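Local structure of outer membrane protein YopM (Yersinia pestis, 1JL5) at residues A[330-335]-A[351-356]; A[340-345]-A[360-365]. The protein acts as a leucine-rich repeat effector and virulence factor that probably alters host cell physiology and promotes bacterial survival in host tissues. One frame throughout, in Å; residues are numbered along the deposited sequence.

Interaction 1: A[330-335]-A[351-356]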
loop_
_atom_site.group_PDB
_atom_site.type_symbol
_atom_site.label_atom_id
_atom_site.label_comp_id
_atom_site.label_asym_id
_atom_site.label_seq_id
_atom_site.Cartn_x
_atom_site.Cartn_y
_atom_site.Cartn_z
ATOM N N ILE A 330 1.012 1.329 -25.618
ATOM C CA ILE A 330 0.833 2.731 -25.925
ATOM C C ILE A 330 -0.624 2.834 -26.360
ATOM O O ILE A 330 -1.173 3.918 -26.526
ATOM C CB ILE A 330 1.775 3.189 -27.052
ATOM C CG1 ILE A 330 1.556 2.331 -28.294
ATOM C CG2 ILE A 330 3.215 3.106 -26.589
ATOM C CD1 ILE A 330 0.856 3.050 -29.408
ATOM N N GLU A 331 -1.253 1.678 -26.504
ATOM C CA GLU A 331 -2.637 1.633 -26.911
ATOM C C GLU A 331 -3.291 0.324 -26.511
ATOM O O GLU A 331 -2.679 -0.740 -26.583
ATOM C CB GLU A 331 -2.731 1.825 -28.424
ATOM C CG GLU A 331 -4.127 2.029 -28.950
ATOM C CD GLU A 331 -4.110 2.460 -30.406
ATOM O OE1 GLU A 331 -3.642 1.669 -31.250
ATOM O OE2 GLU A 331 -4.564 3.588 -30.701
ATOM N N LEU A 332 -4.534 0.414 -26.061
ATOM C CA LEU A 332 -5.281 -0.769 -25.690
ATOM C C LEU A 332 -6.190 -1.079 -26.855
ATOM O O LEU A 332 -6.617 -0.180 -27.573
ATOM C CB LEU A 332 -6.133 -0.510 -24.453
ATOM C CG LEU A 332 -5.393 -0.320 -23.134
ATOM C CD1 LEU A 332 -6.389 0.031 -22.050
ATOM C CD2 LEU A 332 -4.636 -1.593 -22.785
ATOM N N PRO A 333 -6.479 -2.362 -27.082
ATOM C CA PRO A 333 -7.369 -2.668 -28.198
ATOM C C PRO A 333 -8.776 -2.266 -27.776
ATOM O O PRO A 333 -8.991 -1.860 -26.628
ATOM C CB PRO A 333 -7.224 -4.178 -28.350
ATOM C CG PRO A 333 -6.981 -4.621 -26.947
ATOM C CD PRO A 333 -6.003 -3.592 -26.433
ATOM N N ALA A 334 -9.728 -2.361 -28.696
ATOM C CA ALA A 334 -11.102 -2.023 -28.376
ATOM C C ALA A 334 -11.444 -2.832 -27.138
ATOM O O ALA A 334 -11.101 -4.008 -27.037
ATOM C CB ALA A 334 -12.022 -2.399 -29.529
ATOM N N LEU A 335 -12.102 -2.201 -26.182
ATOM C CA LEU A 335 -12.457 -2.898 -24.968
ATOM C C LEU A 335 -13.750 -3.667 -25.158
ATOM O O LEU A 335 -14.743 -3.124 -25.631
ATOM C CB LEU A 335 -12.605 -1.905 -23.824
ATOM C CG LEU A 335 -11.341 -1.106 -23.528
ATOM C CD1 LEU A 335 -11.621 -0.114 -22.416
ATOM C CD2 LEU A 335 -10.211 -2.059 -23.150
ATOM N N GLU A 351 -4.290 7.278 -24.681
ATOM C CA GLU A 351 -5.738 7.226 -24.569
ATOM C C GLU A 351 -6.209 5.864 -24.101
ATOM O O GLU A 351 -5.592 4.840 -24.388
ATOM C CB GLU A 351 -6.393 7.485 -25.924
ATOM C CG GLU A 351 -5.982 8.762 -26.622
ATOM C CD GLU A 351 -6.511 8.813 -28.042
ATOM O OE1 GLU A 351 -7.748 8.762 -28.213
ATOM O OE2 GLU A 351 -5.692 8.895 -28.984
ATOM N N VAL A 352 -7.315 5.867 -23.375
ATOM C CA VAL A 352 -7.924 4.634 -22.931
ATOM C C VAL A 352 -9.028 4.481 -23.970
ATOM O O VAL A 352 -9.750 5.435 -24.249
ATOM C CB VAL A 352 -8.552 4.782 -21.541
ATOM C CG1 VAL A 352 -9.336 3.529 -21.193
ATOM C CG2 VAL A 352 -7.469 5.038 -20.509
ATOM N N PRO A 353 -9.156 3.297 -24.581
ATOM C CA PRO A 353 -10.212 3.137 -25.583
ATOM C C PRO A 353 -11.562 3.457 -24.955
ATOM O O PRO A 353 -11.679 3.554 -23.731
ATOM C CB PRO A 353 -10.102 1.665 -25.973
ATOM C CG PRO A 353 -8.660 1.343 -25.711
ATOM C CD PRO A 353 -8.405 2.044 -24.404
ATOM N N GLU A 354 -12.577 3.624 -25.793
ATOM C CA GLU A 354 -13.912 3.908 -25.296
ATOM C C GLU A 354 -14.243 2.827 -24.284
ATOM O O GLU A 354 -14.112 1.636 -24.561
ATOM C CB GLU A 354 -14.920 3.874 -26.435
ATOM C CG GLU A 354 -16.318 4.244 -26.001
ATOM C CD GLU A 354 -17.269 4.314 -27.166
ATOM O OE1 GLU A 354 -17.503 3.264 -27.800
ATOM O OE2 GLU A 354 -17.775 5.420 -27.450
ATOM N N LEU A 355 -14.668 3.244 -23.105
ATOM C CA LEU A 355 -14.979 2.303 -22.051
ATOM C C LEU A 355 -16.328 1.635 -22.221
ATOM O O LEU A 355 -17.314 2.282 -22.556
ATOM C CB LEU A 355 -14.923 3.015 -20.704
ATOM C CG LEU A 355 -13.548 3.611 -20.390
ATOM C CD1 LEU A 355 -13.601 4.348 -19.064
ATOM C CD2 LEU A 355 -12.504 2.487 -20.347
ATOM N N PRO A 356 -16.384 0.315 -22.002
ATOM C CA PRO A 356 -17.655 -0.396 -22.138
ATOM C C PRO A 356 -18.600 0.124 -21.061
ATOM O O PRO A 356 -18.165 0.494 -19.971
ATOM C CB PRO A 356 -17.254 -1.854 -21.943
ATOM C CG PRO A 356 -16.067 -1.761 -21.030
ATOM C CD PRO A 356 -15.301 -0.598 -21.604
HETATM O O HOH W 1 -3.270 5.366 -26.338
HETATM O O HOH W 2 -4.261 5.966 -29.316
HETATM O O HOH W 3 -5.538 2.846 -25.966
HETATM O O HOH W 4 -13.178 0.339 -26.497
#
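Leu-332 and Leu-335 close on the ring of Pro-353, and each side chain crosses that ring at about a right angle. From Leu-332 it is the stem that touches: CB lies 3.4 Å from Pro-353 CG, a tight contact. Its CD1 lies 3.7 Å from Pro-353 CD. Leu-335 meets the ring at CB, with Leu-335 CG 3.9 Å from Pro-353 CB. In Leu-335 the CG stands anti to the carbonyl carbon (chi1 -60°), and CD1 reaches in to 3.4 Å from Leu-355 CD2. These two leucines have the same rotamer, lie side by side and point the same way. That repetition belongs to the leucine-rich repeat solenoid. The segments lie in corresponding loops of LRR 13 and LRR 14, and their leucines also pack on Leu-342 of strand 341-343. Pro-356 CD touches Leu-335 CB at 3.7 Å.

No direct hydrogen bond joins the two backbones; water does the work. One water accepts from Leu-332 N and donates to Glu-351 O, at 2.5 Å from that oxygen. A second links Leu-335 N to Glu-354 O in the same way. A third accepts from Glu-351 N and lies 2.6 Å from Ile-330 O, to which it can donate.

Interaction 2: A[340-345]-A[360-365]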
loop_
_atom_site.group_PDB
_atom_site.type_symbol
_atom_site.label_atom_id
_atom_site.label_comp_id
_atom_site.label_asym_id
_atom_site.label_seq_id
_atom_site.Cartn_x
_atom_site.Cartn_y
_atom_site.Cartn_z
ATOM N N GLU A 340 -15.543 -5.423 -17.316
ATOM C CA GLU A 340 -15.973 -4.779 -16.091
ATOM C C GLU A 340 -14.803 -4.173 -15.350
ATOM O O GLU A 340 -14.939 -3.170 -14.660
ATOM C CB GLU A 340 -16.643 -5.785 -15.193
ATOM C CG GLU A 340 -17.984 -6.188 -15.656
ATOM C CD GLU A 340 -18.517 -7.301 -14.810
ATOM O OE1 GLU A 340 -18.714 -7.089 -13.581
ATOM O OE2 GLU A 340 -18.728 -8.393 -15.374
ATOM N N ARG A 341 -13.642 -4.788 -15.499
ATOM C CA ARG A 341 -12.462 -4.300 -14.823
ATOM C C ARG A 341 -11.341 -4.083 -15.811
ATOM O O ARG A 341 -10.904 -5.009 -16.494
ATOM C CB ARG A 341 -12.028 -5.295 -13.753
ATOM C CG ARG A 341 -12.983 -5.406 -12.579
ATOM C CD ARG A 341 -12.839 -6.750 -11.887
ATOM N NE ARG A 341 -12.627 -6.634 -10.448
ATOM C CZ ARG A 341 -11.458 -6.339 -9.878
ATOM N NH1 ARG A 341 -10.374 -6.124 -10.622
ATOM N NH2 ARG A 341 -11.371 -6.267 -8.554
ATOM N N LEU A 342 -10.897 -2.842 -15.909
ATOM C CA LEU A 342 -9.801 -2.525 -16.787
ATOM C C LEU A 342 -8.675 -1.953 -15.948
ATOM O O LEU A 342 -8.789 -0.860 -15.386
ATOM C CB LEU A 342 -10.208 -1.509 -17.854
ATOM C CG LEU A 342 -9.025 -1.078 -18.731
ATOM C CD1 LEU A 342 -8.350 -2.302 -19.334
ATOM C CD2 LEU A 342 -9.499 -0.138 -19.828
ATOM N N ILE A 343 -7.604 -2.720 -15.830
ATOM C CA ILE A 343 -6.437 -2.260 -15.103
ATOM C C ILE A 343 -5.372 -2.190 -16.173
ATOM O O ILE A 343 -4.879 -3.213 -16.629
ATOM C CB ILE A 343 -5.996 -3.241 -14.007
ATOM C CG1 ILE A 343 -7.128 -3.461 -12.999
ATOM C CG2 ILE A 343 -4.780 -2.679 -13.279
ATOM C CD1 ILE A 343 -8.197 -4.406 -13.477
ATOM N N ALA A 344 -5.051 -0.976 -16.599
ATOM C CA ALA A 344 -4.059 -0.765 -17.636
ATOM C C ALA A 344 -3.110 0.325 -17.165
ATOM O O ALA A 344 -2.480 1.026 -17.959
ATOM C CB ALA A 344 -4.737 -0.360 -18.930
ATOM N N SER A 345 -3.027 0.459 -15.852
ATOM C CA SER A 345 -2.150 1.437 -15.242
ATOM C C SER A 345 -0.706 1.085 -15.565
ATOM O O SER A 345 -0.398 -0.046 -15.947
ATOM C CB SER A 345 -2.350 1.410 -13.736
ATOM O OG SER A 345 -2.196 0.082 -13.282
ATOM N N LYS A 360 -16.891 -1.571 -14.416
ATOM C CA LYS A 360 -17.033 -1.270 -13.005
ATOM C C LYS A 360 -15.757 -0.673 -12.464
ATOM O O LYS A 360 -15.769 0.173 -11.574
ATOM C CB LYS A 360 -17.340 -2.542 -12.224
ATOM C CG LYS A 360 -18.617 -3.222 -12.651
ATOM C CD LYS A 360 -19.808 -2.285 -12.523
ATOM C CE LYS A 360 -21.103 -2.996 -12.897
ATOM N NZ LYS A 360 -21.031 -3.600 -14.257
ATOM N N GLN A 361 -14.645 -1.125 -13.017
ATOM C CA GLN A 361 -13.363 -0.668 -12.546
ATOM C C GLN A 361 -12.440 -0.223 -13.652
ATOM O O GLN A 361 -12.233 -0.922 -14.640
ATOM C CB GLN A 361 -12.714 -1.782 -11.740
ATOM C CG GLN A 361 -11.364 -1.443 -11.176
ATOM C CD GLN A 361 -10.780 -2.625 -10.466
ATOM O OE1 GLN A 361 -10.608 -3.685 -11.058
ATOM N NE2 GLN A 361 -10.482 -2.463 -9.185
ATOM N N LEU A 362 -11.897 0.969 -13.471
ATOM C CA LEU A 362 -10.969 1.523 -14.421
ATOM C C LEU A 362 -9.755 2.019 -13.663
ATOM O O LEU A 362 -9.814 3.039 -12.985
ATOM C CB LEU A 362 -11.591 2.691 -15.180
ATOM C CG LEU A 362 -10.605 3.279 -16.185
ATOM C CD1 LEU A 362 -10.287 2.234 -17.240
ATOM C CD2 LEU A 362 -11.181 4.532 -16.815
ATOM N N HIS A 363 -8.666 1.274 -13.755
ATOM C CA HIS A 363 -7.420 1.674 -13.118
ATOM C C HIS A 363 -6.449 1.844 -14.257
ATOM O O HIS A 363 -5.890 0.873 -14.755
ATOM C CB HIS A 363 -6.926 0.601 -12.155
ATOM C CG HIS A 363 -7.736 0.507 -10.901
ATOM N ND1 HIS A 363 -7.449 -0.387 -9.893
ATOM C CD2 HIS A 363 -8.829 1.194 -10.496
ATOM C CE1 HIS A 363 -8.332 -0.247 -8.921
ATOM N NE2 HIS A 363 -9.179 0.706 -9.263
ATOM N N VAL A 364 -6.287 3.085 -14.693
ATOM C CA VAL A 364 -5.392 3.394 -15.794
ATOM C C VAL A 364 -4.401 4.433 -15.307
ATOM O O VAL A 364 -3.859 5.234 -16.069
ATOM C CB VAL A 364 -6.182 3.909 -17.002
ATOM C CG1 VAL A 364 -5.238 4.272 -18.133
ATOM C CG2 VAL A 364 -7.137 2.822 -17.469
ATOM N N GLU A 365 -4.180 4.386 -14.004
ATOM C CA GLU A 365 -3.249 5.258 -13.310
ATOM C C GLU A 365 -1.876 5.166 -13.969
ATOM O O GLU A 365 -1.467 4.105 -14.435
ATOM C CB GLU A 365 -3.151 4.794 -11.854
ATOM C CG GLU A 365 -3.930 3.487 -11.622
ATOM C CD GLU A 365 -3.692 2.867 -10.264
ATOM O OE1 GLU A 365 -3.818 3.584 -9.244
ATOM O OE2 GLU A 365 -3.389 1.656 -10.218
HETATM O O HOH W 5 -2.582 -0.811 -10.806
#
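Glu-340 O is gripped by two successive backbone N-H groups, of Lys-360 just before strand 361-363 and of Gln-361 in it. Lys-360 N donates to Glu-340 O over 2.5 Å, in the carbonyl plane on a lone pair, but the bond is bent (141° at the hydrogen). Gln-361 N meets Glu-340 O at 2.6 Å, nearly along the C=O axis and straighter. From there the parallel ladder runs on. Leu-342 N donates to Gln-361 O, and His-363 N to Leu-342 O. Ala-344 N closes the ladder on His-363 O at 2.7 Å. The strand axes run parallel, 4.6 Å apart.

Side chains alternate between two faces. On one, Leu-342 and Leu-362 lie side by side and point the same way, with Leu-342 CD2 3.6 Å from Leu-362 CD1. Ala-344 CB rests near Val-364 CG2. The other face carries Arg-341, Gln-361, Ile-343 and His-363. In Gln-361, CG anti to the backbone N (chi1 -180°) and an extended chain carry the amide out to Arg-341, 85° from its guanidinium plane. Gln-361 OE1 lies over one guanidinium face, a contact and not a hydrogen bond. Arg-341 NH1 instead forms a salt bridge with Glu-321, and Gln-361 NE2 bonds to Asp-381. Ile-343 CD1 also approaches Gln-361 OE1, at 3.5 Å. Gln-361 CG sits over one face of the His-363 ring, toward its rim, while His-363 NE2 bonds to Asp-381. Past the strands, one water joins Ser-345 OG and Glu-365 OE2, which further pair with Ser-325 and Arg-383.

Such in-register parallel strands, with leucines on the inner face, and Arg-341, Gln-361, Ile-343 and His-363 on the other, are characteristic of the leucine-rich repeat solenoid, here between LRR 14 and LRR 15.

From the N terminus, the chain passes first through 330-335, in the loop after strand 321-323. It then forms strand 341-343, the first half of interaction 2. Segment 351-356 follows and closes interaction 1 across one repeat length. Strand 361-363 comes last and closes interaction 2. The two contacts therefore cross along the chain, their segments alternating. Interaction 1 ties the loops of LRR 13 and LRR 14; interaction 2 ties the strands of LRR 14 and LRR 15. They meet inside the solenoid, where Leu-335 CD1 lies 3.3 Å from Leu-342 CD2. Leu-355 packs likewise on Leu-362, and Val-352 on Val-364.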